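Local coordinates for putative oxidoreductase (Klebsiella pneumoniae subsp. pneumoniae MGH 78578, PDB 3E82), which probably acts as a nucleotide-dependent oxidoreductase of the Gfo/Idh/MocA family, binding its dinucleotide cofactor in a Rossmann-type domain, at residues Val198-Ile202 against Ala332-Ala337; Ser174-Phe178 against Ile211-Val217; Ala84-Asn89 against Glu109-Ala114; Arg119-Val123 against Ile314-Val318. One frame throughout, in Å; residues are numbered along the deposited sequence.

Contact 1. Residues Val198-Ile202 against Ala332-Ala337; sequences VQGNI and AAVRSA
Val198 and Ile202, two branched residues on the same face of the strand, press against the small side chains of helix residues 332-337. Val198 CG1 lies 4.0 Å from Ala333 CB, and Val198 CB is equally close to Ala332 CB. At the other end Ile202 reaches the next helical turn: with CG1 beside the backbone N (chi1 -57°), its CG1 rests 3.9 Å from Ala337 CB while its CD1 meets Val334 CG2 at a slant. Trp177 fills in beside Ile202, Ala333 and Val334.

Between these two apolar patches the helix is met by Gly200, whose CA comes within 4.6 Å of Ala333 CA. This bare backbone lets the segment axes close to 5.8 Å. Ala337 CA sits 3.2 Å from Gly200 O in a CA-H...O contact.

The polar edge is governed by Ser336. Its OG accepts the outward-facing N-H of Gly200 at 2.8 Å in a fairly straight bond (161°), and is also hydrogen-bonded to Met341 O and, through a water, to Gln199 NE2. The serine thus occupies a backbone donor on the side of the strand turned away from its neighbour 214-220. Two residues on, at the same edge, Ile202 N gives its proton to a second water, which makes a weak bond to Ala337 O.

Gln199 and Asn201 point to the opposite face, where the second subunit packs. A helix crossing the edge strand at -65°, with the other sheet face given to dimerisation, fits the C-terminal alpha/beta domain of Gfo/Idh/MocA proteins.

Contact 2. Residues Ser174-Phe178 against Ile211-Val217; sequences SGLWF and INDWAHV
Asn212 hydrogen-bonds to the first turn of helix 176-192 from across the contact, using both of its carbonyl groups. Its backbone O accepts from Leu176 N at 3.2 Å, and its side-chain OD1 accepts from Trp177 N at 3.1 Å. The second bond is nearly straight (165°) and falls on a lone pair in the amide plane, whereas Leu176 N stands tilted from the plane of its carbonyl. A chi1 of 75° sets the amide of Asn212 between its own backbone N and carbonyl carbon, turned to the helix start where OD1 meets Trp177 N. Asn212 ND2 then donates to a water that also takes the proton of Phe178 N and bonds to Ser174 O. The first three helical N-H groups are thereby all occupied, although Gly175 at the N-cap position has no side chain to offer; Ile211 CG2 lies 3.4 Å from Gly175 CA.

In the C-terminal domain this joins the start of the helix to the lead-in of strand 214-220, where Asp213 and Trp214 form a classic beta bulge opposite Ala203. Leu176 CD2 packs 3.3 Å from Asp213 O. Farther along the strand, Val217 CG2 makes a CH-pi contact over one face of the Trp177 indole, 3.6 Å from the six-membered ring centroid and 17° off its normal. Trp177 NE1 bonds to Leu330 O in helix 320-339. Trp214 and His216 project from the other side of the strand toward rings of the second subunit.

Contact 3. Residues Ala84-Asn89 against Glu109-Ala114; sequences ARLALN and ELIALA
Arg85 and Glu109 form the one salt bridge between segments 84-89 and 109-114: Arg85 NH2 donates to Glu109 OE1 at 2.7 Å. The N-H...O angle of 137° shows a bent bond. OE1 sits at the edge of the guanidinium, near its plane, but the arginine meets it from above the carboxylate, and the two flat groups are turned 66° apart. The pairing is therefore end-on through one nitrogen and one oxygen, not the coplanar, two-pronged kind. Arg85 reaches it by running out with CG opposite its backbone N and bending at chi3 (-146°). On the way its CG passes 3.9 Å from Leu113 CD2, and its NH1 lies 3.8 Å from Leu110 CD2.

Within each helix, Leu88 N and Asn89 N bond to Ala84 O and Arg85 O, as Leu113 N and Ala114 N do to Glu109 O and Leu110 O. Side chains then pack over these carbonyls without competing for them, Leu88 CD1 lying 3.8 Å from Leu110 O. Leu113 sits beneath Arg85 and against Leu88, with its CD2 3.9 Å from Leu88 CB, while Ala84 CB touches Leu110 CD1.

Helices 80-89 and 104-116 run almost parallel, as consecutive crossover helices of a Rossmann fold do, and Leu88 and Leu110 continue down to strands 93-96 and 121-123. With the ion pair at the partly exposed rim and leucine and alanine beneath it, the contact probably owes its cohesion chiefly to apolar burial, the charges adding a lateral tie.

Contact 4. Residues Arg119-Val123 against Ile314-Val318; sequences RLLSV and IANPV
Asn316 and Ser122 tie the loop to the strand by two hydrogen bonds that run in opposite senses. Asn316 ND2 gives a proton to Leu121 O at 2.8 Å, and Ser122 OG gives one to Val318 O, also at 2.8 Å. The first bond is bent (131°): Leu121 O lies in the plane of the asparagine amide, but ND2 stands well above the plane of the leucine carbonyl. The second comes only slightly tilted from the plane of the Val318 carbonyl. Beside them, Leu120 crosses the Asn316 amide obliquely, its CG 3.6 Å from Asn316 ND2, and Val318 CG1 rests 3.5 Å from Val123 O.

Strand 121-123 is the last strand of the parallel Rossmann sheet within the chain. Ser122, and Leu120 just before the strand, are backbone-bonded to strand 93-96 on the inner side, and the loop between helices 300-310 and 320-339 covers the outer one. The two bonds with that loop thus appear to stand in for a further strand, joining the nucleotide-binding fold to a far later part of the chain.

The amide of Asn316 is steadied by its own loop. Val318 N donates to Asn316 OD1 at 3.0 Å, making an Asx turn; the side chain, its CG anti to the backbone N (chi1 -171°), is held by this bond with OD1 over the loop and ND2 toward the strand. Ser122 OG has a second partner in Tyr302 OH of helix 300-310, which also packs on Val318. Leu121, pointing the other way, lies against Leu110 and Ala114 of helix 104-116.

How the contacts relate
Contacts 1 and 2 belong to the C-terminal domain and share Trp177 and the neighbouring strands 197-203 and 214-220, joined directly by Asn201 O and His216 N; both are largely buried and reach the second subunit. Contacts 3 and 4 lie well apart from them, around the Rossmann sheet, where the Ala114 carbonyl and Arg119 N probably hydrogen-bond and join the two. Contact 3 is the more open and is the only one with an ion pair between its two segments, at its rim. Buried contacts 1, 2 and 4 instead use neutral groups, serine or asparagine, to occupy backbone donors or acceptors at strand edges and a helix start. Contact 4, unlike the others, spans the two sequence families.

Contact 1. Residues Val198-Ile202 against Ala332-Ala337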
loop_
_atom_site.group_PDB
_atom_site.type_symbol
_atom_site.label_atom_id
_atom_site.label_comp_id
_atom_site.label_asym_id
_atom_site.label_seq_id
_atom_site.Cartn_x
_atom_site.Cartn_y
_atom_site.Cartn_z
ATOM N N VAL B 198 3.835 11.681 -8.841
ATOM C CA VAL B 198 3.454 11.427 -7.458
ATOM C C VAL B 198 1.943 11.383 -7.331
ATOM O O VAL B 198 1.236 12.242 -7.861
ATOM C CB VAL B 198 4.005 12.538 -6.519
ATOM C CG1 VAL B 198 3.536 12.309 -5.102
ATOM C CG2 VAL B 198 5.524 12.561 -6.570
ATOM N N GLN B 199 1.444 10.374 -6.632
ATOM C CA GLN B 199 0.014 10.240 -6.434
ATOM C C GLN B 199 -0.215 10.197 -4.927
ATOM O O GLN B 199 0.501 9.512 -4.199
ATOM C CB GLN B 199 -0.485 8.962 -7.122
ATOM C CG GLN B 199 -1.989 8.824 -7.218
ATOM C CD GLN B 199 -2.597 8.270 -5.948
ATOM O OE1 GLN B 199 -2.064 7.319 -5.371
ATOM N NE2 GLN B 199 -3.724 8.845 -5.509
ATOM N N GLY B 200 -1.204 10.943 -4.452
ATOM C CA GLY B 200 -1.447 10.959 -3.027
ATOM C C GLY B 200 -2.889 10.834 -2.575
ATOM O O GLY B 200 -3.814 11.269 -3.255
ATOM N N ASN B 201 -3.061 10.244 -1.399
ATOM C CA ASN B 201 -4.373 10.061 -0.793
ATOM C C ASN B 201 -4.133 10.334 0.689
ATOM O O ASN B 201 -3.499 9.526 1.382
ATOM C CB ASN B 201 -4.855 8.627 -1.005
ATOM C CG ASN B 201 -6.340 8.466 -0.746
ATOM O OD1 ASN B 201 -6.907 9.101 0.154
ATOM N ND2 ASN B 201 -6.980 7.609 -1.527
ATOM N N ILE B 202 -4.613 11.486 1.160
ATOM C CA ILE B 202 -4.424 11.905 2.552
ATOM C C ILE B 202 -5.778 12.098 3.247
ATOM O O ILE B 202 -6.692 12.705 2.690
ATOM C CB ILE B 202 -3.597 13.232 2.605
ATOM C CG1 ILE B 202 -2.262 13.034 1.882
ATOM C CG2 ILE B 202 -3.319 13.638 4.050
ATOM C CD1 ILE B 202 -1.424 14.294 1.780
ATOM N N ALA B 332 3.671 17.868 -3.918
ATOM C CA ALA B 332 3.027 17.190 -5.035
ATOM C C ALA B 332 1.993 16.186 -4.509
ATOM O O ALA B 332 0.905 16.059 -5.071
ATOM C CB ALA B 332 4.068 16.478 -5.889
ATOM N N ALA B 333 2.327 15.484 -3.429
ATOM C CA ALA B 333 1.406 14.500 -2.850
ATOM C C ALA B 333 0.137 15.187 -2.360
ATOM O O ALA B 333 -0.964 14.654 -2.506
ATOM C CB ALA B 333 2.070 13.753 -1.687
ATOM N N VAL B 334 0.300 16.367 -1.771
ATOM C CA VAL B 334 -0.843 17.111 -1.260
ATOM C C VAL B 334 -1.710 17.614 -2.414
ATOM O O VAL B 334 -2.935 17.592 -2.324
ATOM C CB VAL B 334 -0.389 18.303 -0.369
ATOM C CG1 VAL B 334 -1.599 19.157 0.022
ATOM C CG2 VAL B 334 0.297 17.772 0.890
ATOM N N ARG B 335 -1.084 18.059 -3.497
ATOM C CA ARG B 335 -1.856 18.532 -4.643
ATOM C C ARG B 335 -2.645 17.371 -5.239
ATOM O O ARG B 335 -3.801 17.522 -5.625
ATOM C CB ARG B 335 -0.944 19.096 -5.729
ATOM C CG ARG B 335 -0.317 20.430 -5.421
ATOM C CD ARG B 335 0.144 21.065 -6.719
ATOM N NE ARG B 335 1.175 20.276 -7.391
ATOM C CZ ARG B 335 2.455 20.270 -7.034
ATOM N NH1 ARG B 335 2.858 21.009 -6.013
ATOM N NH2 ARG B 335 3.336 19.541 -7.705
ATOM N N SER B 336 -2.004 16.216 -5.333
ATOM C CA SER B 336 -2.651 15.030 -5.883
ATOM C C SER B 336 -3.830 14.641 -4.997
ATOM O O SER B 336 -4.908 14.296 -5.479
ATOM C CB SER B 336 -1.651 13.876 -5.941
ATOM O OG SER B 336 -2.275 12.683 -6.371
ATOM N N ALA B 337 -3.613 14.693 -3.690
ATOM C CA ALA B 337 -4.657 14.341 -2.744
ATOM C C ALA B 337 -5.868 15.272 -2.872
ATOM O O ALA B 337 -7.004 14.832 -2.769
ATOM C CB ALA B 337 -4.103 14.382 -1.323
HETATM O O HOH W 1 -4.948 11.325 -6.737
HETATM O O HOH W 2 -7.214 12.287 -0.620
#

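Contact 2. Residues Ser174-Phe178 against Ile211-Val217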
loop_
_atom_site.group_PDB
_atom_site.type_symbol
_atom_site.label_atom_id
_atom_site.label_comp_id
_atom_site.label_asym_id
_atom_site.label_seq_id
_atom_site.Cartn_x
_atom_site.Cartn_y
_atom_site.Cartn_z
ATOM N N SER B 174 1.622 19.503 12.586
ATOM C CA SER B 174 1.314 20.067 11.275
ATOM C C SER B 174 0.695 19.048 10.314
ATOM O O SER B 174 0.618 19.287 9.105
ATOM C CB SER B 174 2.583 20.641 10.650
ATOM O OG SER B 174 2.316 21.126 9.348
ATOM N N GLY B 175 0.237 17.925 10.857
ATOM C CA GLY B 175 -0.344 16.883 10.030
ATOM C C GLY B 175 0.662 15.754 9.921
ATOM O O GLY B 175 1.874 15.990 9.910
ATOM N N LEU B 176 0.167 14.527 9.837
ATOM C CA LEU B 176 1.039 13.365 9.759
ATOM C C LEU B 176 1.971 13.403 8.545
ATOM O O LEU B 176 3.179 13.208 8.682
ATOM C CB LEU B 176 0.190 12.090 9.729
ATOM C CG LEU B 176 0.892 10.744 9.879
ATOM C CD1 LEU B 176 1.493 10.640 11.270
ATOM C CD2 LEU B 176 -0.117 9.623 9.667
ATOM N N TRP B 177 1.407 13.657 7.366
ATOM C CA TRP B 177 2.199 13.695 6.136
ATOM C C TRP B 177 3.381 14.649 6.243
ATOM O O TRP B 177 4.516 14.260 5.994
ATOM C CB TRP B 177 1.319 14.088 4.939
ATOM C CG TRP B 177 2.039 14.089 3.607
ATOM C CD1 TRP B 177 2.040 15.095 2.674
ATOM C CD2 TRP B 177 2.862 13.042 3.063
ATOM N NE1 TRP B 177 2.810 14.740 1.592
ATOM C CE2 TRP B 177 3.328 13.488 1.804
ATOM C CE3 TRP B 177 3.251 11.774 3.516
ATOM C CZ2 TRP B 177 4.163 12.710 0.993
ATOM C CZ3 TRP B 177 4.086 10.999 2.705
ATOM C CH2 TRP B 177 4.530 11.474 1.459
ATOM N N PHE B 178 3.113 15.893 6.621
ATOM C CA PHE B 178 4.167 16.891 6.751
ATOM C C PHE B 178 5.219 16.573 7.800
ATOM O O PHE B 178 6.384 16.938 7.638
ATOM C CB PHE B 178 3.566 18.268 7.043
ATOM C CG PHE B 178 3.520 19.164 5.844
ATOM C CD1 PHE B 178 2.715 18.849 4.752
ATOM C CD2 PHE B 178 4.300 20.314 5.795
ATOM C CE1 PHE B 178 2.687 19.670 3.626
ATOM C CE2 PHE B 178 4.283 21.140 4.678
ATOM C CZ PHE B 178 3.474 20.819 3.590
ATOM N N ILE B 211 -6.647 16.720 12.097
ATOM C CA ILE B 211 -5.537 16.806 11.153
ATOM C C ILE B 211 -5.388 15.433 10.513
ATOM O O ILE B 211 -5.722 14.426 11.137
ATOM C CB ILE B 211 -4.201 17.127 11.861
ATOM C CG1 ILE B 211 -4.466 17.726 13.242
ATOM C CG2 ILE B 211 -3.389 18.085 11.010
ATOM C CD1 ILE B 211 -3.204 17.943 14.071
ATOM N N ASN B 212 -4.874 15.380 9.286
ATOM C CA ASN B 212 -4.704 14.093 8.617
ATOM C C ASN B 212 -3.897 13.136 9.483
ATOM O O ASN B 212 -2.892 13.522 10.083
ATOM C CB ASN B 212 -4.055 14.270 7.223
ATOM C CG ASN B 212 -2.551 14.579 7.271
ATOM O OD1 ASN B 212 -1.730 13.697 7.526
ATOM N ND2 ASN B 212 -2.190 15.834 6.997
ATOM N N ASP B 213 -4.366 11.894 9.577
ATOM C CA ASP B 213 -3.692 10.864 10.367
ATOM C C ASP B 213 -3.518 9.588 9.542
ATOM O O ASP B 213 -3.219 8.524 10.077
ATOM C CB ASP B 213 -4.492 10.543 11.639
ATOM C CG ASP B 213 -5.957 10.260 11.353
ATOM O OD1 ASP B 213 -6.285 9.825 10.227
ATOM O OD2 ASP B 213 -6.786 10.464 12.262
ATOM N N TRP B 214 -3.725 9.708 8.237
ATOM C CA TRP B 214 -3.580 8.586 7.324
ATOM C C TRP B 214 -3.080 9.175 6.017
ATOM O O TRP B 214 -3.730 10.039 5.426
ATOM C CB TRP B 214 -4.929 7.902 7.101
ATOM C CG TRP B 214 -4.872 6.617 6.306
ATOM C CD1 TRP B 214 -4.778 5.342 6.805
ATOM C CD2 TRP B 214 -5.008 6.481 4.887
ATOM N NE1 TRP B 214 -4.862 4.427 5.786
ATOM C CE2 TRP B 214 -5.003 5.097 4.597
ATOM C CE3 TRP B 214 -5.138 7.393 3.831
ATOM C CZ2 TRP B 214 -5.126 4.603 3.296
ATOM C CZ3 TRP B 214 -5.259 6.903 2.534
ATOM C CH2 TRP B 214 -5.253 5.518 2.280
ATOM N N ALA B 215 -1.916 8.722 5.576
ATOM C CA ALA B 215 -1.353 9.222 4.335
ATOM C C ALA B 215 -0.811 8.050 3.550
ATOM O O ALA B 215 0.026 7.286 4.032
ATOM C CB ALA B 215 -0.253 10.228 4.619
ATOM N N HIS B 216 -1.308 7.916 2.334
ATOM C CA HIS B 216 -0.895 6.845 1.461
ATOM C C HIS B 216 -0.441 7.497 0.169
ATOM O O HIS B 216 -1.260 7.973 -0.619
ATOM C CB HIS B 216 -2.076 5.916 1.223
ATOM C CG HIS B 216 -1.684 4.608 0.629
ATOM N ND1 HIS B 216 -1.922 4.295 -0.688
ATOM C CD2 HIS B 216 -0.997 3.567 1.149
ATOM C CE1 HIS B 216 -1.393 3.116 -0.956
ATOM N NE2 HIS B 216 -0.826 2.652 0.141
ATOM N N VAL B 217 0.872 7.506 -0.044
ATOM C CA VAL B 217 1.467 8.146 -1.210
ATOM C C VAL B 217 2.279 7.199 -2.075
ATOM O O VAL B 217 3.083 6.418 -1.571
ATOM C CB VAL B 217 2.380 9.301 -0.762
ATOM C CG1 VAL B 217 3.069 9.936 -1.962
ATOM C CG2 VAL B 217 1.555 10.323 0.017
HETATM O O HOH W 3 0.441 17.045 6.876
#

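Contact 3. Residues Ala84-Asn89 against Glu109-Ala114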
loop_
_atom_site.group_PDB
_atom_site.type_symbol
_atom_site.label_atom_id
_atom_site.label_comp_id
_atom_site.label_asym_id
_atom_site.label_seq_id
_atom_site.Cartn_x
_atom_site.Cartn_y
_atom_site.Cartn_z
ATOM N N ALA B 84 17.989 31.485 9.111
ATOM C CA ALA B 84 18.953 30.892 8.199
ATOM C C ALA B 84 19.455 32.023 7.312
ATOM O O ALA B 84 20.639 32.106 6.991
ATOM C CB ALA B 84 18.286 29.813 7.352
ATOM N N ARG B 85 18.534 32.901 6.932
ATOM C CA ARG B 85 18.860 34.040 6.088
ATOM C C ARG B 85 19.865 34.946 6.798
ATOM O O ARG B 85 20.861 35.369 6.212
ATOM C CB ARG B 85 17.588 34.830 5.780
ATOM C CG ARG B 85 17.615 35.559 4.458
ATOM C CD ARG B 85 16.280 36.235 4.179
ATOM N NE ARG B 85 15.952 36.231 2.756
ATOM C CZ ARG B 85 15.301 35.248 2.139
ATOM N NH1 ARG B 85 14.903 34.185 2.823
ATOM N NH2 ARG B 85 15.043 35.328 0.840
ATOM N N LEU B 86 19.588 35.234 8.067
ATOM C CA LEU B 86 20.450 36.089 8.869
ATOM C C LEU B 86 21.823 35.453 9.064
ATOM O O LEU B 86 22.850 36.119 8.946
ATOM C CB LEU B 86 19.810 36.342 10.234
ATOM C CG LEU B 86 20.499 37.417 11.073
ATOM C CD1 LEU B 86 20.371 38.763 10.365
ATOM C CD2 LEU B 86 19.869 37.483 12.448
ATOM N N ALA B 87 21.835 34.160 9.370
ATOM C CA ALA B 87 23.086 33.438 9.577
ATOM C C ALA B 87 23.972 33.488 8.335
ATOM O O ALA B 87 25.162 33.801 8.424
ATOM C CB ALA B 87 22.793 31.986 9.955
ATOM N N LEU B 88 23.386 33.172 7.181
ATOM C CA LEU B 88 24.120 33.183 5.917
ATOM C C LEU B 88 24.679 34.568 5.604
ATOM O O LEU B 88 25.850 34.703 5.244
ATOM C CB LEU B 88 23.219 32.713 4.770
ATOM C CG LEU B 88 22.875 31.218 4.770
ATOM C CD1 LEU B 88 21.941 30.911 3.596
ATOM C CD2 LEU B 88 24.157 30.387 4.658
ATOM N N ASN B 89 23.843 35.593 5.735
ATOM C CA ASN B 89 24.284 36.962 5.481
ATOM C C ASN B 89 25.390 37.364 6.462
ATOM O O ASN B 89 26.183 38.265 6.185
ATOM C CB ASN B 89 23.088 37.923 5.578
ATOM C CG ASN B 89 22.307 38.017 4.272
ATOM O OD1 ASN B 89 21.079 38.137 4.267
ATOM N ND2 ASN B 89 23.022 37.976 3.155
ATOM N N GLU B 109 15.566 30.604 -2.458
ATOM C CA GLU B 109 16.278 31.837 -2.156
ATOM C C GLU B 109 17.452 31.540 -1.226
ATOM O O GLU B 109 18.547 32.053 -1.435
ATOM C CB GLU B 109 15.326 32.870 -1.536
ATOM C CG GLU B 109 14.152 33.219 -2.454
ATOM C CD GLU B 109 13.259 34.329 -1.909
ATOM O OE1 GLU B 109 13.063 34.397 -0.670
ATOM O OE2 GLU B 109 12.739 35.120 -2.727
ATOM N N LEU B 110 17.232 30.694 -0.219
ATOM C CA LEU B 110 18.303 30.334 0.710
ATOM C C LEU B 110 19.435 29.596 -0.006
ATOM O O LEU B 110 20.610 29.859 0.245
ATOM C CB LEU B 110 17.764 29.477 1.861
ATOM C CG LEU B 110 16.821 30.206 2.821
ATOM C CD1 LEU B 110 16.473 29.301 3.987
ATOM C CD2 LEU B 110 17.496 31.488 3.336
ATOM N N ILE B 111 19.079 28.676 -0.899
ATOM C CA ILE B 111 20.080 27.932 -1.652
ATOM C C ILE B 111 20.969 28.913 -2.428
ATOM O O ILE B 111 22.199 28.827 -2.371
ATOM C CB ILE B 111 19.404 26.927 -2.621
ATOM C CG1 ILE B 111 18.694 25.830 -1.808
ATOM C CG2 ILE B 111 20.448 26.293 -3.550
ATOM C CD1 ILE B 111 17.909 24.830 -2.648
ATOM N N ALA B 112 20.340 29.854 -3.126
ATOM C CA ALA B 112 21.063 30.858 -3.903
ATOM C C ALA B 112 21.941 31.717 -2.999
ATOM O O ALA B 112 23.080 32.032 -3.344
ATOM C CB ALA B 112 20.078 31.739 -4.655
ATOM N N LEU B 113 21.405 32.090 -1.840
ATOM C CA LEU B 113 22.135 32.922 -0.893
ATOM C C LEU B 113 23.386 32.230 -0.361
ATOM O O LEU B 113 24.461 32.830 -0.320
ATOM C CB LEU B 113 21.222 33.320 0.273
ATOM C CG LEU B 113 21.809 34.275 1.325
ATOM C CD1 LEU B 113 22.233 35.586 0.655
ATOM C CD2 LEU B 113 20.775 34.544 2.408
ATOM N N ALA B 114 23.252 30.971 0.048
ATOM C CA ALA B 114 24.395 30.233 0.579
ATOM C C ALA B 114 25.489 30.139 -0.480
ATOM O O ALA B 114 26.676 30.213 -0.168
ATOM C CB ALA B 114 23.963 28.828 1.023
#

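Contact 4. Residues Arg119-Val123 against Ile314-Val318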
loop_
_atom_site.group_PDB
_atom_site.type_symbol
_atom_site.label_atom_id
_atom_site.label_comp_id
_atom_site.label_asym_id
_atom_site.label_seq_id
_atom_site.Cartn_x
_atom_site.Cartn_y
_atom_site.Cartn_z
ATOM N N ARG B 119 28.911 29.751 1.629
ATOM C CA ARG B 119 28.829 29.073 2.912
ATOM C C ARG B 119 28.013 27.788 2.760
ATOM O O ARG B 119 27.146 27.702 1.891
ATOM C CB ARG B 119 28.182 29.996 3.951
ATOM C CG ARG B 119 29.103 31.119 4.448
ATOM C CD ARG B 119 30.180 30.571 5.362
ATOM N NE ARG B 119 31.263 31.521 5.589
ATOM C CZ ARG B 119 32.419 31.200 6.169
ATOM N NH1 ARG B 119 32.632 29.953 6.584
ATOM N NH2 ARG B 119 33.379 32.113 6.305
ATOM N N LEU B 120 28.299 26.788 3.590
ATOM C CA LEU B 120 27.552 25.536 3.544
ATOM C C LEU B 120 26.185 25.707 4.193
ATOM O O LEU B 120 26.062 26.285 5.277
ATOM C CB LEU B 120 28.297 24.407 4.275
ATOM C CG LEU B 120 27.582 23.035 4.313
ATOM C CD1 LEU B 120 28.614 21.918 4.351
ATOM C CD2 LEU B 120 26.634 22.944 5.527
ATOM N N LEU B 121 25.163 25.203 3.516
ATOM C CA LEU B 121 23.792 25.237 4.028
ATOM C C LEU B 121 23.290 23.809 3.921
ATOM O O LEU B 121 23.462 23.171 2.884
ATOM C CB LEU B 121 22.901 26.139 3.170
ATOM C CG LEU B 121 21.382 26.023 3.396
ATOM C CD1 LEU B 121 21.015 26.396 4.816
ATOM C CD2 LEU B 121 20.664 26.926 2.412
ATOM N N SER B 122 22.682 23.301 4.985
ATOM C CA SER B 122 22.159 21.937 4.957
ATOM C C SER B 122 20.871 21.847 5.768
ATOM O O SER B 122 20.520 22.781 6.487
ATOM C CB SER B 122 23.208 20.970 5.513
ATOM O OG SER B 122 22.807 19.628 5.313
ATOM N N VAL B 123 20.160 20.731 5.633
ATOM C CA VAL B 123 18.914 20.518 6.356
ATOM C C VAL B 123 19.066 19.194 7.104
ATOM O O VAL B 123 19.655 18.249 6.579
ATOM C CB VAL B 123 17.707 20.452 5.388
ATOM C CG1 VAL B 123 16.421 20.212 6.173
ATOM C CG2 VAL B 123 17.613 21.750 4.589
ATOM N N ILE B 314 35.175 16.601 2.066
ATOM C CA ILE B 314 34.157 16.040 1.183
ATOM C C ILE B 314 33.058 17.055 0.885
ATOM O O ILE B 314 33.055 18.162 1.410
ATOM C CB ILE B 314 33.473 14.827 1.831
ATOM C CG1 ILE B 314 32.777 15.268 3.125
ATOM C CG2 ILE B 314 34.495 13.738 2.120
ATOM C CD1 ILE B 314 31.968 14.180 3.794
ATOM N N ALA B 315 32.112 16.655 0.050
ATOM C CA ALA B 315 31.001 17.522 -0.298
ATOM C C ALA B 315 29.930 17.477 0.794
ATOM O O ALA B 315 29.888 16.551 1.612
ATOM C CB ALA B 315 30.403 17.091 -1.640
ATOM N N ASN B 316 29.083 18.501 0.811
ATOM C CA ASN B 316 27.980 18.597 1.766
ATOM C C ASN B 316 27.254 17.248 1.730
ATOM O O ASN B 316 26.813 16.810 0.670
ATOM C CB ASN B 316 27.020 19.697 1.304
ATOM C CG ASN B 316 25.953 20.033 2.334
ATOM O OD1 ASN B 316 25.652 19.239 3.231
ATOM N ND2 ASN B 316 25.357 21.220 2.191
ATOM N N PRO B 317 27.121 16.570 2.877
ATOM C CA PRO B 317 26.425 15.277 2.848
ATOM C C PRO B 317 24.938 15.411 2.519
ATOM O O PRO B 317 24.314 14.476 2.005
ATOM C CB PRO B 317 26.661 14.726 4.250
ATOM C CG PRO B 317 26.677 15.985 5.090
ATOM C CD PRO B 317 27.535 16.918 4.248
ATOM N N VAL B 318 24.369 16.575 2.814
ATOM C CA VAL B 318 22.962 16.809 2.539
ATOM C C VAL B 318 22.793 18.189 1.926
ATOM O O VAL B 318 22.425 19.139 2.611
ATOM C CB VAL B 318 22.122 16.737 3.825
ATOM C CG1 VAL B 318 20.634 16.913 3.490
ATOM C CG2 VAL B 318 22.382 15.415 4.540
#